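Local coordinates for protein amorpha-4,11-diene synthase (PDB 4GAX) that is an engineered plant sesquiterpene synthase that probably cyclises farnesyl diphosphate to a sesquiterpene such as alpha-bisabolol, at residues P213-L218 against R509-T514; I176-L181 against L503-N508; S35-Q40 against R281-Y286; Y286-A291 against D540-M545. All blocks are in the same frame, centred on the assembly; numbering follows the deposited sequence.

Overall arrangement
The fold is all helical. From the N terminus, 35-40 opens contact 3, which closes at 281-286. The N-terminal lead-in rests on helix 282-292. Before that closure, 176-181 opens contact 2 and 213-218 opens contact 1. Both close on helix 489-513, contact 2 at 503-508 before contact 1 at 509-514, so the two cross; both cross contact 3 as well. Contact 4 runs from 286-291 on helix 282-292 to 540-545. It follows contact 3 in series, shares Tyr286 with it and crosses contacts 1 and 2. Contacts 1 and 2 tie helix 175-194 and the loop after helix 200-211 to helix 489-513. Contacts 2 and 3 lie on opposite sides of the chain's centre, about 36 Å apart between centres.

Contact 1: P213-L218 against R509-T514; sequences PLWKRL and REYLIT
Trp215 and Tyr511 meet in a T-shaped, edge-to-face aromatic pair. It joins the loop between helices 200-211 and 219-232 to the end of helix 489-513, in the all-helical terpene synthase fold. The edge of the indole's six-membered ring is turned to the phenol face. CH2 of Trp215 sits 3.8 Å from CE2 of Tyr511 and equally near CZ, so it lies over the rim of the ring and not its centre. The ring planes stand at 60°, and the centroids of the Trp215 six-membered ring and the Tyr511 ring are 5.3 Å apart. Both side chains reach out with CG anti to the backbone nitrogen (chi1 177° for Trp215). Polar ends fix both rings. Trp215 NE1 is hydrogen-bonded to Asn508 OD1, three residues before Tyr511. The Tyr511 hydroxyl is hydrogen-bonded to Lys129 O and to Arg519 NH1. A leucine at Tyr511 would remove ring and hydroxyl, and would probably leave the indole edge without a face and Lys129 O without this donor. Further out, His530 makes a second edge-to-face pair with Trp215, and Ile526 of helix 519-535 touches both side chains. On the helix itself, Arg509 grips its neighbour side-on: NE and NH2 both reach OE2 of Glu510, NE at 3.2 Å.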
# COMPACT_ATOMS: atom_id res chain seq x y z
N PRO A 213 3.07 -4.56 -12.42
CA PRO A 213 4.24 -5.29 -11.96
C PRO A 213 4.16 -5.61 -10.46
O PRO A 213 3.43 -4.95 -9.71
CB PRO A 213 5.38 -4.34 -12.26
CG PRO A 213 4.76 -2.98 -12.31
CD PRO A 213 3.38 -3.17 -12.83
N LEU A 214 4.92 -6.63 -10.07
CA LEU A 214 4.93 -7.16 -8.71
C LEU A 214 5.14 -6.08 -7.64
O LEU A 214 4.45 -6.06 -6.60
CB LEU A 214 6.05 -8.21 -8.63
CG LEU A 214 6.31 -8.88 -7.30
CD1 LEU A 214 5.04 -9.59 -6.84
CD2 LEU A 214 7.46 -9.88 -7.45
N TRP A 215 6.08 -5.19 -7.89
CA TRP A 215 6.44 -4.13 -6.93
C TRP A 215 5.26 -3.22 -6.63
O TRP A 215 5.10 -2.76 -5.50
CB TRP A 215 7.61 -3.33 -7.48
CG TRP A 215 8.07 -2.13 -6.65
CD1 TRP A 215 8.27 -0.86 -7.11
CD2 TRP A 215 8.39 -2.10 -5.24
NE1 TRP A 215 8.69 -0.04 -6.08
CE2 TRP A 215 8.77 -0.78 -4.93
CE3 TRP A 215 8.37 -3.06 -4.22
CZ2 TRP A 215 9.14 -0.38 -3.63
CZ3 TRP A 215 8.74 -2.67 -2.93
CH2 TRP A 215 9.13 -1.34 -2.65
N LYS A 216 4.42 -2.98 -7.63
CA LYS A 216 3.27 -2.09 -7.46
C LYS A 216 2.05 -2.77 -6.83
O LYS A 216 1.17 -2.09 -6.30
CB LYS A 216 2.90 -1.41 -8.80
CG LYS A 216 3.82 -0.22 -9.12
CD LYS A 216 3.67 0.30 -10.55
CE LYS A 216 2.28 0.84 -10.81
NZ LYS A 216 1.79 1.56 -9.62
N ARG A 217 1.98 -4.10 -6.91
CA ARG A 217 0.86 -4.84 -6.32
C ARG A 217 1.09 -5.01 -4.81
O ARG A 217 2.20 -5.36 -4.37
CB ARG A 217 0.71 -6.21 -6.98
CG ARG A 217 -0.49 -7.05 -6.48
CD ARG A 217 -0.81 -8.19 -7.46
NE ARG A 217 0.43 -8.63 -8.07
CZ ARG A 217 0.71 -8.53 -9.37
NH1 ARG A 217 -0.18 -8.05 -10.22
NH2 ARG A 217 1.90 -8.93 -9.79
N LEU A 218 0.05 -4.77 -4.02
CA LEU A 218 0.14 -4.95 -2.57
C LEU A 218 0.47 -6.42 -2.29
O LEU A 218 -0.10 -7.30 -2.93
CB LEU A 218 -1.22 -4.61 -1.95
CG LEU A 218 -1.44 -3.18 -1.45
CD1 LEU A 218 -0.28 -2.25 -1.79
CD2 LEU A 218 -2.76 -2.63 -1.96
N ARG A 509 13.13 6.27 -5.60
CA ARG A 509 14.39 6.86 -5.13
C ARG A 509 14.29 7.23 -3.65
O ARG A 509 15.18 6.92 -2.86
CB ARG A 509 14.76 8.08 -5.97
CG ARG A 509 16.09 8.78 -5.58
CD ARG A 509 16.13 10.20 -6.17
NE ARG A 509 14.88 10.90 -5.83
CZ ARG A 509 14.12 11.58 -6.68
NH1 ARG A 509 14.45 11.69 -7.96
NH2 ARG A 509 13.01 12.15 -6.24
N GLU A 510 13.19 7.88 -3.26
CA GLU A 510 13.05 8.28 -1.85
C GLU A 510 12.99 7.04 -0.95
O GLU A 510 13.52 7.05 0.16
CB GLU A 510 11.80 9.15 -1.65
CG GLU A 510 11.81 10.45 -2.45
CD GLU A 510 13.01 11.33 -2.12
OE1 GLU A 510 13.38 11.44 -0.92
OE2 GLU A 510 13.58 11.91 -3.07
N TYR A 511 12.36 5.98 -1.42
CA TYR A 511 12.29 4.74 -0.64
C TYR A 511 13.67 4.14 -0.38
O TYR A 511 13.95 3.64 0.71
CB TYR A 511 11.41 3.73 -1.38
CG TYR A 511 11.35 2.35 -0.76
CD1 TYR A 511 10.50 2.07 0.30
CD2 TYR A 511 12.13 1.32 -1.27
CE1 TYR A 511 10.43 0.77 0.86
CE2 TYR A 511 12.09 0.03 -0.72
CZ TYR A 511 11.24 -0.24 0.34
OH TYR A 511 11.18 -1.53 0.85
N LEU A 512 14.54 4.21 -1.39
CA LEU A 512 15.87 3.60 -1.31
C LEU A 512 16.83 4.47 -0.52
O LEU A 512 17.86 3.99 -0.03
CB LEU A 512 16.42 3.36 -2.72
CG LEU A 512 15.62 2.31 -3.52
CD1 LEU A 512 15.95 2.39 -5.01
CD2 LEU A 512 15.91 0.91 -3.00
N ILE A 513 16.48 5.74 -0.39
CA ILE A 513 17.36 6.73 0.24
C ILE A 513 16.95 7.06 1.68
O ILE A 513 17.70 7.66 2.45
CB ILE A 513 17.36 8.01 -0.64
CG1 ILE A 513 18.77 8.40 -1.02
CG2 ILE A 513 16.54 9.15 -0.04
CD1 ILE A 513 19.40 7.37 -1.88
N THR A 514 15.74 6.66 2.07
CA THR A 514 15.26 7.03 3.40
C THR A 514 15.63 6.00 4.48
O THR A 514 15.14 4.86 4.45
CB THR A 514 13.74 7.29 3.39
OG1 THR A 514 13.44 8.25 2.36
CG2 THR A 514 13.30 7.86 4.73

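Contact 2: I176-L181 against L503-N508; sequences ILEDAL and LWKDIN
Glu178 and Lys505 join helix 175-194 to helix 489-513 through a salt bridge. Lys505 NZ donates to Glu178 OE2 at 3.0 Å. The two side chains come from opposite directions and span a wide gap, since the CA atoms of Glu178 and Lys505 are 10.8 Å apart. Each chain is bent, the glutamate at chi2 (-64°). CD of Lys505 lies 3.3 Å from Glu178 OE2, and the bend at chi3 (-65°) folds NZ back to the same oxygen, so methylene and ammonium both lie against it. This is the tight part of the contact. The ammonium approaches from above the carboxylate plane, tilted 50° out of it. OE2 has a second cationic partner in Arg170 NE. Two positive groups at one oxygen would probably favour the charged form of the carboxylate.

The other side is looser and carries a water. Water 1 donates to Glu178 OE1 at 2.6 Å and accepts a weak bond from Lys505 NZ at 3.3 Å. It thus bridges the far oxygen to the ammonium. Both residues are partly exposed, and this pair makes the whole contact between the two segments.

The bridge lies at the surface and links the N-terminal family region to the metal-binding one. Elsewhere the two helices pack on different partners. Ala180 and Leu181 rest on helix 157-167. Ile507 lies on helices 447-461 and 519-535, and Trp504 packs on the same two helices.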
# COMPACT_ATOMS: atom_id res chain seq x y z
N ILE A 176 19.39 1.82 -18.62
CA ILE A 176 19.42 0.38 -18.92
C ILE A 176 18.11 -0.30 -18.52
O ILE A 176 17.67 -1.24 -19.20
CB ILE A 176 20.66 -0.36 -18.36
CG1 ILE A 176 20.73 -1.77 -18.95
CG2 ILE A 176 20.62 -0.43 -16.82
CD1 ILE A 176 22.13 -2.31 -19.11
N LEU A 177 17.46 0.20 -17.46
CA LEU A 177 16.15 -0.35 -17.07
C LEU A 177 14.97 0.26 -17.83
O LEU A 177 13.94 -0.40 -18.04
CB LEU A 177 15.92 -0.24 -15.57
CG LEU A 177 16.87 -1.07 -14.70
CD1 LEU A 177 16.64 -0.71 -13.23
CD2 LEU A 177 16.66 -2.55 -14.92
N GLU A 178 15.07 1.53 -18.24
CA GLU A 178 14.10 2.03 -19.20
C GLU A 178 14.14 1.15 -20.47
O GLU A 178 13.11 0.70 -20.98
CB GLU A 178 14.40 3.49 -19.57
CG GLU A 178 14.29 4.47 -18.41
CD GLU A 178 12.87 4.57 -17.87
OE1 GLU A 178 11.91 4.37 -18.66
OE2 GLU A 178 12.72 4.86 -16.66
N ASP A 179 15.35 0.91 -20.97
CA ASP A 179 15.53 0.04 -22.13
C ASP A 179 14.98 -1.36 -21.87
O ASP A 179 14.29 -1.93 -22.72
CB ASP A 179 17.02 -0.06 -22.48
CG ASP A 179 17.55 1.23 -23.11
OD1 ASP A 179 16.73 2.12 -23.43
OD2 ASP A 179 18.79 1.33 -23.31
N ALA A 180 15.29 -1.91 -20.70
CA ALA A 180 14.87 -3.27 -20.39
C ALA A 180 13.35 -3.37 -20.30
O ALA A 180 12.77 -4.42 -20.60
CB ALA A 180 15.52 -3.77 -19.09
N LEU A 181 12.71 -2.28 -19.88
CA LEU A 181 11.25 -2.29 -19.74
C LEU A 181 10.61 -2.39 -21.12
O LEU A 181 9.69 -3.19 -21.34
CB LEU A 181 10.76 -1.05 -18.99
CG LEU A 181 9.23 -0.93 -18.88
CD1 LEU A 181 8.61 -2.22 -18.30
CD2 LEU A 181 8.80 0.28 -18.04
N LEU A 503 6.59 9.98 -11.34
CA LEU A 503 6.37 10.00 -9.89
C LEU A 503 6.70 8.68 -9.22
O LEU A 503 7.28 8.65 -8.13
CB LEU A 503 4.93 10.42 -9.58
CG LEU A 503 4.68 11.91 -9.81
CD1 LEU A 503 3.19 12.19 -9.87
CD2 LEU A 503 5.35 12.75 -8.71
N TRP A 504 6.32 7.56 -9.83
CA TRP A 504 6.65 6.27 -9.22
C TRP A 504 8.16 6.13 -9.12
O TRP A 504 8.68 5.57 -8.15
CB TRP A 504 6.08 5.09 -10.03
CG TRP A 504 4.56 4.97 -10.05
CD1 TRP A 504 3.74 5.09 -11.14
CD2 TRP A 504 3.71 4.66 -8.93
NE1 TRP A 504 2.43 4.91 -10.77
CE2 TRP A 504 2.38 4.64 -9.42
CE3 TRP A 504 3.93 4.41 -7.57
CZ2 TRP A 504 1.28 4.38 -8.60
CZ3 TRP A 504 2.83 4.15 -6.75
CH2 TRP A 504 1.53 4.13 -7.26
N LYS A 505 8.87 6.62 -10.14
CA LYS A 505 10.33 6.56 -10.12
C LYS A 505 10.90 7.47 -9.02
O LYS A 505 11.86 7.11 -8.33
CB LYS A 505 10.91 6.90 -11.50
CG LYS A 505 10.85 5.71 -12.48
CD LYS A 505 11.48 6.04 -13.85
CE LYS A 505 10.69 7.11 -14.58
NZ LYS A 505 11.28 7.37 -15.93
N ASP A 506 10.32 8.66 -8.86
CA ASP A 506 10.74 9.57 -7.80
C ASP A 506 10.54 8.92 -6.44
O ASP A 506 11.37 9.02 -5.53
CB ASP A 506 9.93 10.87 -7.85
CG ASP A 506 10.38 11.79 -8.97
OD1 ASP A 506 11.59 11.80 -9.29
OD2 ASP A 506 9.51 12.50 -9.53
N ILE A 507 9.41 8.24 -6.29
CA ILE A 507 9.09 7.57 -5.03
C ILE A 507 10.02 6.40 -4.74
O ILE A 507 10.40 6.17 -3.58
CB ILE A 507 7.62 7.12 -5.01
CG1 ILE A 507 6.73 8.36 -4.87
CG2 ILE A 507 7.35 6.15 -3.87
CD1 ILE A 507 5.34 8.18 -5.42
N ASN A 508 10.38 5.65 -5.78
CA ASN A 508 11.38 4.59 -5.60
C ASN A 508 12.68 5.14 -5.05
O ASN A 508 13.28 4.55 -4.15
CB ASN A 508 11.66 3.84 -6.92
CG ASN A 508 10.54 2.89 -7.29
OD1 ASN A 508 9.70 2.52 -6.45
ND2 ASN A 508 10.54 2.46 -8.56
O HOH W 1 9.64 5.04 -17.67

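Contact 3: S35-Q40 against R281-Y286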
# COMPACT_ATOMS: atom_id res chain seq x y z
N SER A 35 -24.07 0.48 2.00
CA SER A 35 -22.93 -0.43 1.86
C SER A 35 -23.41 -1.64 1.05
O SER A 35 -24.55 -2.11 1.23
CB SER A 35 -22.42 -0.90 3.22
OG SER A 35 -21.42 -1.90 3.08
N ILE A 36 -22.56 -2.14 0.15
CA ILE A 36 -22.98 -3.25 -0.70
C ILE A 36 -22.80 -4.58 0.05
O ILE A 36 -23.26 -5.63 -0.41
CB ILE A 36 -22.22 -3.27 -2.03
CG1 ILE A 36 -20.74 -3.62 -1.82
CG2 ILE A 36 -22.37 -1.93 -2.75
CD1 ILE A 36 -20.32 -4.91 -2.51
N TRP A 37 -22.15 -4.51 1.21
CA TRP A 37 -21.75 -5.71 1.93
C TRP A 37 -22.79 -6.22 2.93
O TRP A 37 -22.73 -7.37 3.35
CB TRP A 37 -20.42 -5.44 2.63
CG TRP A 37 -19.39 -4.95 1.66
CD1 TRP A 37 -18.98 -3.66 1.46
CD2 TRP A 37 -18.65 -5.76 0.73
NE1 TRP A 37 -18.03 -3.62 0.46
CE2 TRP A 37 -17.81 -4.89 0.00
CE3 TRP A 37 -18.62 -7.13 0.44
CZ2 TRP A 37 -16.94 -5.35 -0.99
CZ3 TRP A 37 -17.76 -7.58 -0.54
CH2 TRP A 37 -16.93 -6.69 -1.25
N GLY A 38 -23.74 -5.37 3.30
CA GLY A 38 -24.75 -5.78 4.26
C GLY A 38 -24.17 -6.13 5.62
O GLY A 38 -23.28 -5.44 6.12
N ASP A 39 -24.66 -7.22 6.21
CA ASP A 39 -24.24 -7.62 7.56
C ASP A 39 -23.30 -8.84 7.59
O ASP A 39 -23.07 -9.43 8.65
CB ASP A 39 -25.46 -7.90 8.44
CG ASP A 39 -26.28 -6.64 8.72
OD1 ASP A 39 -27.53 -6.74 8.78
OD2 ASP A 39 -25.67 -5.56 8.90
N GLN A 40 -22.74 -9.20 6.43
CA GLN A 40 -21.97 -10.44 6.30
C GLN A 40 -20.67 -10.46 7.12
O GLN A 40 -20.14 -11.53 7.44
CB GLN A 40 -21.67 -10.75 4.83
CG GLN A 40 -20.55 -9.92 4.22
CD GLN A 40 -20.35 -10.20 2.73
OE1 GLN A 40 -20.96 -9.56 1.88
NE2 GLN A 40 -19.49 -11.17 2.43
N ARG A 281 -19.16 3.27 4.90
CA ARG A 281 -18.04 2.63 4.19
C ARG A 281 -17.00 1.97 5.08
O ARG A 281 -15.79 2.04 4.79
CB ARG A 281 -17.33 3.66 3.29
CG ARG A 281 -18.20 4.22 2.16
CD ARG A 281 -18.59 3.12 1.18
NE ARG A 281 -20.03 3.07 0.94
CZ ARG A 281 -20.66 3.78 0.01
NH1 ARG A 281 -19.98 4.60 -0.77
NH2 ARG A 281 -21.97 3.66 -0.14
N ILE A 282 -17.44 1.30 6.14
CA ILE A 282 -16.44 0.73 7.06
C ILE A 282 -15.56 -0.34 6.39
O ILE A 282 -14.37 -0.45 6.68
CB ILE A 282 -17.06 0.23 8.38
CG1 ILE A 282 -15.99 0.15 9.47
CG2 ILE A 282 -17.75 -1.11 8.20
CD1 ILE A 282 -15.24 1.48 9.71
N VAL A 283 -16.14 -1.11 5.46
CA VAL A 283 -15.38 -2.17 4.79
C VAL A 283 -14.27 -1.55 3.97
O VAL A 283 -13.12 -2.00 3.98
CB VAL A 283 -16.28 -3.04 3.88
CG1 VAL A 283 -15.43 -4.06 3.10
CG2 VAL A 283 -17.35 -3.75 4.70
N GLU A 284 -14.62 -0.46 3.30
CA GLU A 284 -13.68 0.32 2.51
C GLU A 284 -12.55 0.94 3.34
O GLU A 284 -11.39 0.97 2.92
CB GLU A 284 -14.44 1.38 1.71
CG GLU A 284 -15.31 0.80 0.57
CD GLU A 284 -16.58 0.07 1.04
OE1 GLU A 284 -17.01 0.24 2.21
OE2 GLU A 284 -17.17 -0.68 0.23
N CYS A 285 -12.87 1.43 4.53
CA CYS A 285 -11.82 2.01 5.38
C CYS A 285 -10.88 0.91 5.85
O CYS A 285 -9.66 1.09 5.90
CB CYS A 285 -12.43 2.72 6.59
SG CYS A 285 -13.49 4.14 6.16
N TYR A 286 -11.45 -0.24 6.20
CA TYR A 286 -10.64 -1.37 6.63
C TYR A 286 -9.70 -1.87 5.52
O TYR A 286 -8.53 -2.17 5.77
CB TYR A 286 -11.52 -2.53 7.12
CG TYR A 286 -10.68 -3.72 7.51
CD1 TYR A 286 -10.74 -4.91 6.80
CD2 TYR A 286 -9.79 -3.63 8.56
CE1 TYR A 286 -9.91 -6.00 7.15
CE2 TYR A 286 -8.97 -4.69 8.92
CZ TYR A 286 -9.04 -5.88 8.21
OH TYR A 286 -8.22 -6.93 8.56
O HOH W 2 -19.15 -0.81 3.84
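Trp37 places CG beside its backbone nitrogen (chi1 -54°), which sets the indole against Val283 and beside Glu284. The Glu284 chain bends at chi2 (73°) and brings its carboxylate to the indole edge. There Trp37 NE1 donates to Glu284 OE2 at 3.1 Å, with an N-H...O angle of 152°. The oxygen lies in the ring plane, but the carboxylate is met from above its own plane. Val283 approaches one indole face. Its CG1 makes a CH-pi contact, 3.9 Å from the centroid of the Trp37 five-membered ring. Its other methyl, CG2, is 3.6 Å from Trp37 CD1. The opposite face is covered by CD1 of Ile36, so the indole is held between two aliphatic groups. A leucine at Trp37 would take away the indole N-H, and would probably leave Glu284 OE2 without this donor and open a gap between Ile36 and Val283. Water 2 adds a second link: it bonds to Ser35 OG at 2.6 Å and donates to Glu284 OE1 at 2.9 Å. Ser35 OG also accepts from Trp37 N, forming an ST turn that leads into Trp37. The contact seats the N-terminal lead-in on the first turn of helix 282-292. Trp37 also packs on Met545 and on Lys550, Val553 and Lys554 of helix 547-557, while helices 238-269 and 299-322 back helix 282-292.

Contact 4: Y286-A291 against D540-M545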
# COMPACT_ATOMS: atom_id res chain seq x y z
N TYR A 286 -11.45 -0.24 6.20
CA TYR A 286 -10.64 -1.37 6.63
C TYR A 286 -9.70 -1.87 5.52
O TYR A 286 -8.53 -2.17 5.77
CB TYR A 286 -11.52 -2.53 7.12
CG TYR A 286 -10.68 -3.72 7.51
CD1 TYR A 286 -10.74 -4.91 6.80
CD2 TYR A 286 -9.79 -3.63 8.56
CE1 TYR A 286 -9.91 -6.00 7.15
CE2 TYR A 286 -8.97 -4.69 8.92
CZ TYR A 286 -9.04 -5.88 8.21
OH TYR A 286 -8.22 -6.93 8.56
N PHE A 287 -10.21 -1.93 4.28
CA PHE A 287 -9.42 -2.44 3.16
C PHE A 287 -8.21 -1.55 2.94
O PHE A 287 -7.11 -2.02 2.67
CB PHE A 287 -10.27 -2.54 1.88
CG PHE A 287 -9.62 -3.35 0.78
CD1 PHE A 287 -9.48 -4.73 0.91
CD2 PHE A 287 -9.16 -2.73 -0.37
CE1 PHE A 287 -8.87 -5.48 -0.10
CE2 PHE A 287 -8.55 -3.48 -1.39
CZ PHE A 287 -8.40 -4.85 -1.25
N TRP A 288 -8.42 -0.25 3.08
CA TRP A 288 -7.32 0.70 2.99
C TRP A 288 -6.32 0.48 4.14
O TRP A 288 -5.09 0.45 3.91
CB TRP A 288 -7.93 2.10 3.03
CG TRP A 288 -7.06 3.23 2.66
CD1 TRP A 288 -5.69 3.27 2.65
CD2 TRP A 288 -7.50 4.52 2.23
NE1 TRP A 288 -5.26 4.51 2.24
CE2 TRP A 288 -6.35 5.30 1.98
CE3 TRP A 288 -8.75 5.10 2.04
CZ2 TRP A 288 -6.42 6.62 1.54
CZ3 TRP A 288 -8.82 6.43 1.60
CH2 TRP A 288 -7.66 7.17 1.36
N ALA A 289 -6.82 0.32 5.36
CA ALA A 289 -5.93 0.06 6.50
C ALA A 289 -5.17 -1.25 6.28
O ALA A 289 -3.98 -1.38 6.61
CB ALA A 289 -6.71 0.00 7.80
N LEU A 290 -5.88 -2.23 5.70
CA LEU A 290 -5.32 -3.55 5.45
C LEU A 290 -4.13 -3.48 4.50
O LEU A 290 -3.25 -4.35 4.52
CB LEU A 290 -6.40 -4.47 4.88
CG LEU A 290 -6.00 -5.92 4.61
CD1 LEU A 290 -5.39 -6.57 5.86
CD2 LEU A 290 -7.21 -6.71 4.12
N ALA A 291 -4.10 -2.44 3.67
CA ALA A 291 -2.99 -2.25 2.73
C ALA A 291 -1.69 -1.82 3.40
O ALA A 291 -0.60 -2.20 2.95
CB ALA A 291 -3.37 -1.24 1.65
N ASP A 540 -13.64 6.70 -8.69
CA ASP A 540 -13.51 6.97 -7.26
C ASP A 540 -14.29 5.89 -6.51
O ASP A 540 -15.52 5.91 -6.47
CB ASP A 540 -14.05 8.36 -6.92
CG ASP A 540 -13.54 8.87 -5.59
OD1 ASP A 540 -12.88 8.10 -4.86
OD2 ASP A 540 -13.81 10.05 -5.26
N ALA A 541 -13.56 4.95 -5.92
CA ALA A 541 -14.17 3.71 -5.42
C ALA A 541 -14.83 3.79 -4.04
O ALA A 541 -15.16 2.75 -3.46
CB ALA A 541 -13.15 2.57 -5.47
N PHE A 542 -15.05 5.00 -3.53
CA PHE A 542 -15.64 5.15 -2.19
C PHE A 542 -17.12 5.54 -2.19
O PHE A 542 -17.81 5.34 -1.19
CB PHE A 542 -14.84 6.14 -1.34
CG PHE A 542 -13.95 5.48 -0.33
CD1 PHE A 542 -14.06 5.80 1.02
CD2 PHE A 542 -13.03 4.53 -0.72
CE1 PHE A 542 -13.24 5.19 1.96
CE2 PHE A 542 -12.21 3.91 0.21
CZ PHE A 542 -12.32 4.24 1.55
N THR A 543 -17.59 6.11 -3.30
CA THR A 543 -19.01 6.37 -3.49
C THR A 543 -19.52 5.36 -4.50
O THR A 543 -20.49 4.64 -4.26
CB THR A 543 -19.26 7.79 -4.03
OG1 THR A 543 -18.99 7.82 -5.43
CG2 THR A 543 -18.36 8.79 -3.31
N ALA A 544 -18.85 5.32 -5.65
CA ALA A 544 -19.00 4.22 -6.59
C ALA A 544 -18.17 3.07 -6.06
O ALA A 544 -17.64 3.14 -4.95
CB ALA A 544 -18.51 4.63 -7.97
N MET A 545 -18.06 2.00 -6.84
CA MET A 545 -17.16 0.91 -6.50
C MET A 545 -16.96 0.03 -7.72
O MET A 545 -17.85 -0.74 -8.08
CB MET A 545 -17.69 0.07 -5.34
CG MET A 545 -16.75 -1.07 -4.97
SD MET A 545 -17.48 -2.33 -3.91
CE MET A 545 -16.36 -2.24 -2.53
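Leu290 N donates to Tyr286 O at 2.7 Å, a backbone bond of the helical turn that carries Trp288 against Phe542. The two rings form an offset T-shaped pair. It joins helix 282-292 to the loop between helices 519-535 and 547-557. In the terpene synthase fold this loop probably corresponds to the J-K loop, which in related synthases lies near the active-site entrance. The edge of Trp288 is directed at the face of Phe542, with the planes at 84°. The centroids of the Trp288 six-membered ring and the Phe542 ring are 5.8 Å apart. Trp288 CG stands anti to the backbone nitrogen (chi1 -166°), and the indole leaves the helix and its six-membered edge meets Phe542. The interface holds no polar bond across it and is small. Asp540, Ala541, Thr543 and Ala544 are poorly ordered, whereas Phe542 is buried; its ring makes the contact of 540-545 with 286-291. Other neighbours complete the setting. Trp288 also meets the ring of Phe531 and touches Leu528 and Leu535, all on helix 519-535. Phe542 rests on Arg279 as well. At the junction the offset places CZ of Phe542 3.7 Å from CE3 of Trp288, while CZ3 of Trp288 stays 4.1 Å from the same Phe542 CZ.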